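Local coordinates for hyaluronidase (Thermobaculum terrenum, PDB 5DIY), which belongs to glycoside hydrolase family 84 and probably acts as a hexosaminidase that removes O-linked N-acetylglucosamine from proteins, at residues 12-17 against 226-231; 20-25 against 260-265; 41-46 against 117-122. All blocks are in the same frame, centred on the assembly; numbering follows the deposited sequence.

Overall arrangement
All three contacts belong to one eight-stranded parallel TIM barrel. Interactions 1 and 3 join loops that follow strands 6-11, 218-222, 37-40 and 113-117; their centres lie about 12 Å apart, and both touch the same N-acetylglucosamine. Interaction 2 packs helix 20-32 against helix 262-277, its centre about 14 Å from that of interaction 1 and about 20 Å from that of interaction 3. Along the chain the segments of interactions 1 and 2 alternate, while interaction 3 is nested inside the loops both of them close. Pro17 meets Arg23 and Phe13 meets Ala260, so the sugar-binding loops pack directly against the place where the first and last strands of the barrel and their helices come together.

Interaction 1: 12-17 against 226-231; sequences GFYGKP and VNDGGM. With NAG (2-acetamido-2-deoxy-beta-D-glucopyranose), chain E.
Phe13 and Tyr14 meet Val226 and Asp228 at the wall of the sugar site. Just before them, the carbonyl O of Gly12 takes a hydrogen bond from the sugar hydroxyl O3 at 2.6 Å. Phe13 touches with the root of its side chain: Phe13 CB lies 3.5 Å from Val226 CG1, while the end of the ring leads away toward Trp18. The backbone N of Tyr14 then donates to Asp228 OD2 at 2.8 Å, nearly straight at 166°, arriving on the anti side of the carboxylate. Asp228 OD2 also sits at the edge of the Tyr14 ring, near its plane, 3.5 Å from Tyr14 CD1, and the ring and carboxylate planes are turned 65° apart. Because Asp228 CG stands between its backbone N and carbonyl carbon (chi1 62°), the carboxylate faces both the loop and the sugar. Asp228 OD2 also accepts from the sugar O4 at 2.7 Å, and Asp228 OD1 from the sugar O6 at 2.6 Å. A single side chain thus reads two adjacent corners of the sugar, with the Tyr14 N-H holding it in position. Beyond the sugar, the Tyr14 ring stacks on an aromatic side chain of the bound peptide and its OH pairs with Asn120. Segment 12-17 bridges strand 6-11 and helix 20-32, and 226-231 lies in the loop between strands 218-222 and 251-256, with Val226 tied by its backbone to Asn257.

Interaction 2: 20-25 against 260-265; sequences HQERLD and ALPEAS
In the ring of helices around the TIM barrel, Glu22 of helix 20-32 packs against Pro262 near the beginning of helix 262-277, where the barrel closes on itself. The two helices follow strands 6-11 and 251-256, the first and last in the strand order, which lie side by side in the sheet. Glu22 CD comes to 3.5 Å from Pro262 CG, and the proline carbon is almost equally far from the two carboxylate oxygens, 3.8 Å from Glu22 OE1 and 3.7 Å from Glu22 OE2. Extended beyond its CG (chi2 168°), the Glu22 chain lays CB, CG and the carboxylate along Pro262 CG. One turn further along helix 20-32, Asp25 OD2 stands 4.0 Å from Glu263 OE1. These side chains meet at about a right angle; Glu263 turns toward Asp25 through a bend at its second torsion (chi2 67°). Within the second segment, Leu261 O is gripped twice by one residue: Ser265 OG donates at 2.8 Å from above the carbonyl plane, and Ser265 N donates at 3.1 Å from the opposite face. Ser265 OG is also bonded to Met259 N, tying the helix to the chain leading into it. No hydrogen bond crosses between the two segments; partners outside them do the balancing. Lys367 pairs with Glu22 OE2, the backbone N of Glu19 hydrogen-bonds Glu22 OE1, and Lys266 forms salt bridges to both Asp25 and Glu263. Glu22 against Pro262 supplies most of the buried surface; the carboxylates of Asp25 and Glu263 would probably repel each other, a cost the shared Lys266 is likely to offset.

Interaction 3: 41-46 against 117-122; sequences APKQDL and FFDNVP. Unlike the reference sequence in segment 117-122: Asn120 (reference Asp). With NAG (2-acetamido-2-deoxy-beta-D-glucopyranose), chain E.
Lys43 NZ reaches Asp119 OD2 at 2.8 Å, a salt bridge that uses the syn lone pair of the carboxylate. Both groups also hold the sugar: Lys43 NZ donates to the sugar O3 at 3.0 Å, and the sugar N2 donates to Asp119 OD2 at 3.0 Å, nearly straight at 166°. OD2 therefore takes two bonds, from ammonium and acetamide. A water accepts weakly from Lys43 NZ and donates to Asp119 OD1 at 2.8 Å, linking the pair a second time. Asn120, an engineered replacement for the aspartate predicted to be the proton donor, lays ND2 3.6 Å from the sugar C2; its OD1 is bonded to Tyr168 OH, while ND2 bonds Tyr14 OH and a polar side chain of the bound peptide. Lys43 gets its ammonium between O3 and OD2 by bending at its second and fourth torsions (chi2 -78°, chi4 -61°). Its backbone pairs with Phe13 in the neighbouring loop. Deeper down, Ala41 CB meets the Phe117 ring at its edge, 3.7 Å from Phe117 CE2, and Phe117 in turn packs on Trp221. With an alanine in place of Lys43, the sugar O3 would probably lose this donor and Asp119 its cationic mate. Asp119 holding the acetamide N-H is consistent with the substrate-assisted mechanism of family 84, in which the carbonyl oxygen of that acetamide attacks the anomeric carbon.

Interaction 1: 12-17 against 226-231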
loop_
_atom_site.group_PDB
_atom_site.type_symbol
_atom_site.label_atom_id
_atom_site.label_comp_id
_atom_site.label_asym_id
_atom_site.label_seq_id
_atom_site.Cartn_x
_atom_site.Cartn_y
_atom_site.Cartn_z
ATOM N N GLY C 12 1.244 -7.850 7.908
ATOM C CA GLY C 12 0.448 -7.167 8.938
ATOM C C GLY C 12 -0.765 -6.417 8.416
ATOM O O GLY C 12 -1.291 -5.524 9.083
ATOM N N PHE C 13 -1.234 -6.805 7.236
ATOM C CA PHE C 13 -2.320 -6.096 6.555
ATOM C C PHE C 13 -3.676 -6.693 6.921
ATOM O O PHE C 13 -3.743 -7.784 7.485
ATOM C CB PHE C 13 -2.107 -6.087 5.030
ATOM C CG PHE C 13 -1.852 -7.447 4.432
ATOM C CD1 PHE C 13 -2.886 -8.361 4.273
ATOM C CD2 PHE C 13 -0.569 -7.821 4.049
ATOM C CE1 PHE C 13 -2.646 -9.617 3.747
ATOM C CE2 PHE C 13 -0.324 -9.074 3.519
ATOM C CZ PHE C 13 -1.362 -9.973 3.369
ATOM N N TYR C 14 -4.734 -5.942 6.628
ATOM C CA TYR C 14 -6.107 -6.446 6.640
ATOM C C TYR C 14 -6.398 -7.030 5.256
ATOM O O TYR C 14 -5.767 -6.649 4.264
ATOM C CB TYR C 14 -7.117 -5.328 6.935
ATOM C CG TYR C 14 -7.045 -4.703 8.323
ATOM C CD1 TYR C 14 -6.128 -3.691 8.611
ATOM C CD2 TYR C 14 -7.924 -5.099 9.342
ATOM C CE1 TYR C 14 -6.073 -3.107 9.877
ATOM C CE2 TYR C 14 -7.879 -4.521 10.607
ATOM C CZ TYR C 14 -6.953 -3.529 10.872
ATOM O OH TYR C 14 -6.911 -2.951 12.123
ATOM N N GLY C 15 -7.391 -7.909 5.188
ATOM C CA GLY C 15 -7.714 -8.650 3.966
ATOM C C GLY C 15 -7.208 -10.076 3.989
ATOM O O GLY C 15 -6.698 -10.551 4.997
ATOM N N LYS C 16 -7.343 -10.747 2.852
ATOM C CA LYS C 16 -7.036 -12.173 2.712
ATOM C C LYS C 16 -5.571 -12.456 3.032
ATOM O O LYS C 16 -4.693 -11.951 2.334
ATOM C CB LYS C 16 -7.351 -12.631 1.279
ATOM C CG LYS C 16 -7.240 -14.129 1.041
ATOM C CD LYS C 16 -7.276 -14.440 -0.446
ATOM C CE LYS C 16 -7.184 -15.931 -0.701
ATOM N NZ LYS C 16 -5.895 -16.501 -0.232
ATOM N N PRO C 17 -5.294 -13.256 4.090
ATOM C CA PRO C 17 -3.895 -13.593 4.373
ATOM C C PRO C 17 -3.214 -14.338 3.224
ATOM O O PRO C 17 -3.879 -15.010 2.431
ATOM C CB PRO C 17 -3.994 -14.491 5.614
ATOM C CG PRO C 17 -5.269 -14.098 6.269
ATOM C CD PRO C 17 -6.196 -13.772 5.140
ATOM N N VAL C 226 1.251 -1.889 1.003
ATOM C CA VAL C 226 -0.134 -2.211 1.434
ATOM C C VAL C 226 -1.226 -1.416 0.743
ATOM O O VAL C 226 -1.180 -0.191 0.741
ATOM C CB VAL C 226 -0.459 -1.963 2.937
ATOM C CG1 VAL C 226 -0.552 -3.252 3.698
ATOM C CG2 VAL C 226 0.452 -0.938 3.601
ATOM N N ASN C 227 -2.227 -2.123 0.228
ATOM C CA ASN C 227 -3.416 -1.502 -0.342
ATOM C C ASN C 227 -4.692 -2.125 0.238
ATOM O O ASN C 227 -5.572 -2.544 -0.493
ATOM C CB ASN C 227 -3.370 -1.561 -1.880
ATOM C CG ASN C 227 -3.488 -2.978 -2.445
ATOM O OD1 ASN C 227 -3.187 -3.976 -1.777
ATOM N ND2 ASN C 227 -3.919 -3.065 -3.704
ATOM N N ASP C 228 -4.778 -2.187 1.567
ATOM C CA ASP C 228 -5.968 -2.747 2.224
ATOM C C ASP C 228 -7.001 -1.664 2.498
ATOM O O ASP C 228 -6.714 -0.467 2.355
ATOM C CB ASP C 228 -5.616 -3.545 3.496
ATOM C CG ASP C 228 -4.953 -2.705 4.598
ATOM O OD1 ASP C 228 -4.980 -1.461 4.556
ATOM O OD2 ASP C 228 -4.406 -3.333 5.533
ATOM N N GLY C 229 -8.204 -2.092 2.873
ATOM C CA GLY C 229 -9.298 -1.174 3.184
ATOM C C GLY C 229 -9.638 -0.308 1.987
ATOM O O GLY C 229 -9.759 -0.813 0.876
ATOM N N GLY C 230 -9.736 1.003 2.210
ATOM C CA GLY C 230 -10.045 1.951 1.142
ATOM C C GLY C 230 -8.997 2.127 0.060
ATOM O O GLY C 230 -9.274 2.752 -0.958
ATOM N N MET C 231 -7.801 1.588 0.272
ATOM C CA MET C 231 -6.738 1.599 -0.735
ATOM C C MET C 231 -6.782 0.415 -1.707
ATOM O O MET C 231 -6.017 0.409 -2.670
ATOM C CB MET C 231 -5.365 1.628 -0.050
ATOM C CG MET C 231 -5.130 2.839 0.845
ATOM S SD MET C 231 -3.433 2.882 1.456
ATOM C CE MET C 231 -3.479 1.467 2.564
HETATM C C1 NAG E . -3.021 0.282 10.156
HETATM C C2 NAG E . -2.571 -1.105 10.657
HETATM C C3 NAG E . -2.139 -2.066 9.545
HETATM C C4 NAG E . -2.806 -1.694 8.231
HETATM C C5 NAG E . -2.342 -0.302 7.834
HETATM C C6 NAG E . -2.966 0.185 6.516
HETATM C C7 NAG E . -0.357 -0.420 11.525
HETATM C C8 NAG E . 0.533 -0.442 12.736
HETATM N N2 NAG E . -1.549 -0.994 11.692
HETATM O O3 NAG E . -2.487 -3.402 9.925
HETATM O O4 NAG E . -2.415 -2.605 7.204
HETATM O O5 NAG E . -2.533 0.670 8.866
HETATM O O6 NAG E . -4.393 0.109 6.537
HETATM O O7 NAG E . -0.002 0.098 10.474
#

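Interaction 2: 20-25 against 260-265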
loop_
_atom_site.group_PDB
_atom_site.type_symbol
_atom_site.label_atom_id
_atom_site.label_comp_id
_atom_site.label_asym_id
_atom_site.label_seq_id
_atom_site.Cartn_x
_atom_site.Cartn_y
_atom_site.Cartn_z
ATOM N N HIS C 20 -0.083 -20.404 2.373
ATOM C CA HIS C 20 1.111 -21.058 2.902
ATOM C C HIS C 20 2.231 -21.141 1.861
ATOM O O HIS C 20 3.406 -20.892 2.174
ATOM C CB HIS C 20 0.765 -22.459 3.438
ATOM C CG HIS C 20 1.941 -23.191 4.008
ATOM N ND1 HIS C 20 2.583 -22.785 5.158
ATOM C CD2 HIS C 20 2.599 -24.294 3.578
ATOM C CE1 HIS C 20 3.588 -23.606 5.411
ATOM N NE2 HIS C 20 3.617 -24.530 4.468
ATOM N N GLN C 21 1.860 -21.480 0.628
ATOM C CA GLN C 21 2.826 -21.599 -0.467
ATOM C C GLN C 21 3.426 -20.248 -0.893
ATOM O O GLN C 21 4.598 -20.173 -1.267
ATOM C CB GLN C 21 2.172 -22.283 -1.680
ATOM C CG GLN C 21 3.151 -22.700 -2.766
ATOM C CD GLN C 21 4.236 -23.623 -2.235
ATOM O OE1 GLN C 21 3.947 -24.590 -1.516
ATOM N NE2 GLN C 21 5.494 -23.313 -2.563
ATOM N N GLU C 22 2.609 -19.202 -0.844
ATOM C CA GLU C 22 3.050 -17.835 -1.168
ATOM C C GLU C 22 4.077 -17.332 -0.152
ATOM O O GLU C 22 5.068 -16.705 -0.521
ATOM C CB GLU C 22 1.844 -16.895 -1.233
ATOM C CG GLU C 22 0.908 -17.218 -2.388
ATOM C CD GLU C 22 -0.438 -16.514 -2.327
ATOM O OE1 GLU C 22 -0.905 -16.136 -1.238
ATOM O OE2 GLU C 22 -1.051 -16.342 -3.397
ATOM N N ARG C 23 3.850 -17.636 1.124
ATOM C CA ARG C 23 4.822 -17.327 2.183
ATOM C C ARG C 23 6.153 -18.026 1.956
ATOM O O ARG C 23 7.202 -17.390 2.036
ATOM C CB ARG C 23 4.264 -17.698 3.555
ATOM C CG ARG C 23 3.160 -16.766 4.002
ATOM C CD ARG C 23 2.367 -17.363 5.142
ATOM N NE ARG C 23 1.295 -16.476 5.565
ATOM C CZ ARG C 23 0.226 -16.842 6.269
ATOM N NH1 ARG C 23 0.044 -18.108 6.650
ATOM N NH2 ARG C 23 -0.684 -15.931 6.598
ATOM N N LEU C 24 6.103 -19.320 1.646
ATOM C CA LEU C 24 7.317 -20.101 1.378
ATOM C C LEU C 24 8.077 -19.538 0.177
ATOM O O LEU C 24 9.297 -19.403 0.219
ATOM C CB LEU C 24 6.980 -21.579 1.136
ATOM C CG LEU C 24 6.430 -22.360 2.334
ATOM C CD1 LEU C 24 5.742 -23.631 1.862
ATOM C CD2 LEU C 24 7.527 -22.672 3.341
ATOM N N ASP C 25 7.333 -19.221 -0.882
ATOM C CA ASP C 25 7.874 -18.565 -2.076
ATOM C C ASP C 25 8.440 -17.166 -1.760
ATOM O O ASP C 25 9.529 -16.819 -2.210
ATOM C CB ASP C 25 6.775 -18.472 -3.140
ATOM C CG ASP C 25 7.257 -17.844 -4.428
ATOM O OD1 ASP C 25 7.840 -18.566 -5.266
ATOM O OD2 ASP C 25 7.045 -16.624 -4.602
ATOM N N ALA C 260 -1.964 -7.622 -0.072
ATOM C CA ALA C 260 -2.535 -8.980 -0.076
ATOM C C ALA C 260 -2.303 -9.724 -1.417
ATOM O O ALA C 260 -2.554 -10.924 -1.498
ATOM C CB ALA C 260 -4.015 -8.932 0.259
ATOM N N LEU C 261 -1.878 -8.995 -2.454
ATOM C CA LEU C 261 -1.321 -9.551 -3.694
ATOM C C LEU C 261 0.197 -9.756 -3.560
ATOM O O LEU C 261 0.962 -8.798 -3.725
ATOM C CB LEU C 261 -1.601 -8.586 -4.860
ATOM C CG LEU C 261 -3.047 -8.164 -5.100
ATOM C CD1 LEU C 261 -3.107 -7.163 -6.241
ATOM C CD2 LEU C 261 -3.917 -9.373 -5.386
ATOM N N PRO C 262 0.648 -10.993 -3.248
ATOM C CA PRO C 262 2.079 -11.188 -2.970
ATOM C C PRO C 262 3.003 -11.075 -4.173
ATOM O O PRO C 262 4.094 -10.524 -4.054
ATOM C CB PRO C 262 2.143 -12.622 -2.414
ATOM C CG PRO C 262 0.906 -13.289 -2.899
ATOM C CD PRO C 262 -0.133 -12.212 -2.955
ATOM N N GLU C 263 2.589 -11.628 -5.307
ATOM C CA GLU C 263 3.419 -11.607 -6.506
ATOM C C GLU C 263 3.571 -10.171 -7.024
ATOM O O GLU C 263 4.674 -9.747 -7.373
ATOM C CB GLU C 263 2.843 -12.541 -7.583
ATOM C CG GLU C 263 3.829 -12.917 -8.676
ATOM C CD GLU C 263 4.981 -13.779 -8.197
ATOM O OE1 GLU C 263 4.839 -14.493 -7.184
ATOM O OE2 GLU C 263 6.038 -13.752 -8.856
ATOM N N ALA C 264 2.472 -9.421 -7.036
ATOM C CA ALA C 264 2.506 -7.996 -7.398
ATOM C C ALA C 264 3.368 -7.169 -6.440
ATOM O O ALA C 264 4.015 -6.216 -6.871
ATOM C CB ALA C 264 1.097 -7.424 -7.473
ATOM N N SER C 265 3.382 -7.537 -5.155
ATOM C CA SER C 265 4.219 -6.851 -4.153
ATOM C C SER C 265 5.714 -6.975 -4.422
ATOM O O SER C 265 6.485 -6.124 -3.998
ATOM C CB SER C 265 3.936 -7.362 -2.731
ATOM O OG SER C 265 2.628 -7.046 -2.312
#

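Interaction 3: 41-46 against 117-122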
loop_
_atom_site.group_PDB
_atom_site.type_symbol
_atom_site.label_atom_id
_atom_site.label_comp_id
_atom_site.label_asym_id
_atom_site.label_seq_id
_atom_site.Cartn_x
_atom_site.Cartn_y
_atom_site.Cartn_z
ATOM N N ALA C 41 1.784 -11.518 11.197
ATOM C CA ALA C 41 0.753 -10.720 11.868
ATOM C C ALA C 41 -0.488 -10.376 11.018
ATOM O O ALA C 41 -0.961 -9.242 11.071
ATOM C CB ALA C 41 1.386 -9.434 12.396
ATOM N N PRO C 42 -1.027 -11.341 10.239
ATOM C CA PRO C 42 -2.199 -10.993 9.430
ATOM C C PRO C 42 -3.406 -10.668 10.302
ATOM O O PRO C 42 -3.759 -11.459 11.181
ATOM C CB PRO C 42 -2.442 -12.250 8.586
ATOM C CG PRO C 42 -1.824 -13.354 9.364
ATOM C CD PRO C 42 -0.633 -12.748 10.048
ATOM N N LYS C 43 -4.009 -9.502 10.064
ATOM C CA LYS C 43 -5.123 -9.011 10.885
ATOM C C LYS C 43 -6.351 -9.923 10.845
ATOM O O LYS C 43 -7.064 -10.006 11.838
ATOM C CB LYS C 43 -5.535 -7.585 10.477
ATOM C CG LYS C 43 -4.594 -6.474 10.932
ATOM C CD LYS C 43 -4.772 -6.129 12.409
ATOM C CE LYS C 43 -4.081 -4.824 12.784
ATOM N NZ LYS C 43 -2.605 -4.845 12.561
ATOM N N GLN C 44 -6.593 -10.592 9.712
ATOM C CA GLN C 44 -7.774 -11.462 9.548
ATOM C C GLN C 44 -7.602 -12.900 10.049
ATOM O O GLN C 44 -8.562 -13.669 10.007
ATOM C CB GLN C 44 -8.244 -11.491 8.086
ATOM C CG GLN C 44 -8.586 -10.131 7.512
ATOM C CD GLN C 44 -9.727 -9.426 8.235
ATOM O OE1 GLN C 44 -10.756 -10.027 8.547
ATOM N NE2 GLN C 44 -9.552 -8.139 8.489
ATOM N N ASP C 45 -6.404 -13.270 10.505
ATOM C CA ASP C 45 -6.231 -14.498 11.292
ATOM C C ASP C 45 -6.849 -14.224 12.662
ATOM O O ASP C 45 -6.308 -13.430 13.436
ATOM C CB ASP C 45 -4.738 -14.870 11.412
ATOM C CG ASP C 45 -4.484 -16.099 12.300
ATOM O OD1 ASP C 45 -5.432 -16.682 12.868
ATOM O OD2 ASP C 45 -3.305 -16.476 12.438
ATOM N N LEU C 46 -7.983 -14.865 12.954
ATOM C CA LEU C 46 -8.688 -14.660 14.237
ATOM C C LEU C 46 -7.806 -14.949 15.453
ATOM O O LEU C 46 -7.876 -14.245 16.469
ATOM C CB LEU C 46 -9.971 -15.512 14.312
ATOM C CG LEU C 46 -11.201 -14.993 13.555
ATOM C CD1 LEU C 46 -12.321 -16.025 13.603
ATOM C CD2 LEU C 46 -11.681 -13.655 14.114
ATOM N N PHE C 117 1.494 -6.469 19.649
ATOM C CA PHE C 117 1.027 -5.223 19.018
ATOM C C PHE C 117 -0.222 -4.669 19.676
ATOM O O PHE C 117 -1.103 -5.433 20.065
ATOM C CB PHE C 117 0.777 -5.420 17.517
ATOM C CG PHE C 117 1.965 -5.948 16.740
ATOM C CD1 PHE C 117 3.283 -5.777 17.179
ATOM C CD2 PHE C 117 1.759 -6.582 15.524
ATOM C CE1 PHE C 117 4.345 -6.263 16.442
ATOM C CE2 PHE C 117 2.820 -7.065 14.781
ATOM C CZ PHE C 117 4.113 -6.909 15.239
ATOM N N PHE C 118 -0.274 -3.336 19.796
ATOM C CA PHE C 118 -1.406 -2.613 20.390
ATOM C C PHE C 118 -1.932 -1.512 19.456
ATOM O O PHE C 118 -2.526 -0.532 19.911
ATOM C CB PHE C 118 -0.988 -2.016 21.740
ATOM C CG PHE C 118 -0.497 -3.041 22.720
ATOM C CD1 PHE C 118 -1.395 -3.764 23.493
ATOM C CD2 PHE C 118 0.857 -3.312 22.842
ATOM C CE1 PHE C 118 -0.951 -4.734 24.381
ATOM C CE2 PHE C 118 1.310 -4.275 23.731
ATOM C CZ PHE C 118 0.405 -4.987 24.505
ATOM N N ASP C 119 -1.710 -1.675 18.153
ATOM C CA ASP C 119 -2.286 -0.771 17.153
ATOM C C ASP C 119 -3.788 -1.001 17.000
ATOM O O ASP C 119 -4.260 -2.125 17.135
ATOM C CB ASP C 119 -1.601 -0.938 15.792
ATOM C CG ASP C 119 -1.670 -2.366 15.262
ATOM O OD1 ASP C 119 -1.199 -3.282 15.963
ATOM O OD2 ASP C 119 -2.179 -2.559 14.143
ATOM N N ASN C 120 -4.521 0.073 16.711
ATOM C CA ASN C 120 -5.962 0.016 16.451
ATOM C C ASN C 120 -6.744 -0.651 17.583
ATOM O O ASN C 120 -7.434 -1.658 17.391
ATOM C CB ASN C 120 -6.237 -0.663 15.104
ATOM C CG ASN C 120 -5.502 0.001 13.949
ATOM O OD1 ASN C 120 -5.027 1.134 14.060
ATOM N ND2 ASN C 120 -5.395 -0.711 12.833
ATOM N N VAL C 121 -6.579 -0.073 18.770
ATOM C CA VAL C 121 -7.348 -0.414 19.967
ATOM C C VAL C 121 -7.814 0.916 20.571
ATOM O O VAL C 121 -7.331 1.974 20.149
ATOM C CB VAL C 121 -6.510 -1.231 20.987
ATOM C CG1 VAL C 121 -5.979 -2.502 20.335
ATOM C CG2 VAL C 121 -5.372 -0.404 21.587
ATOM N N PRO C 122 -8.759 0.878 21.537
ATOM C CA PRO C 122 -9.172 2.124 22.194
ATOM C C PRO C 122 -8.020 2.842 22.900
ATOM O O PRO C 122 -7.139 2.192 23.469
ATOM C CB PRO C 122 -10.223 1.655 23.210
ATOM C CG PRO C 122 -10.775 0.407 22.621
ATOM C CD PRO C 122 -9.601 -0.259 21.959
HETATM C C1 NAG E . -3.021 0.282 10.156
HETATM C C2 NAG E . -2.571 -1.105 10.657
HETATM C C3 NAG E . -2.139 -2.066 9.545
HETATM C C4 NAG E . -2.806 -1.694 8.231
HETATM C C5 NAG E . -2.342 -0.302 7.834
HETATM C C6 NAG E . -2.966 0.185 6.516
HETATM C C7 NAG E . -0.357 -0.420 11.525
HETATM C C8 NAG E . 0.533 -0.442 12.736
HETATM N N2 NAG E . -1.549 -0.994 11.692
HETATM O O3 NAG E . -2.487 -3.402 9.925
HETATM O O4 NAG E . -2.415 -2.605 7.204
HETATM O O5 NAG E . -2.533 0.670 8.866
HETATM O O6 NAG E . -4.393 0.109 6.537
HETATM O O7 NAG E . -0.002 0.098 10.474
HETATM O O HOH W 1 -2.633 -5.634 15.534
#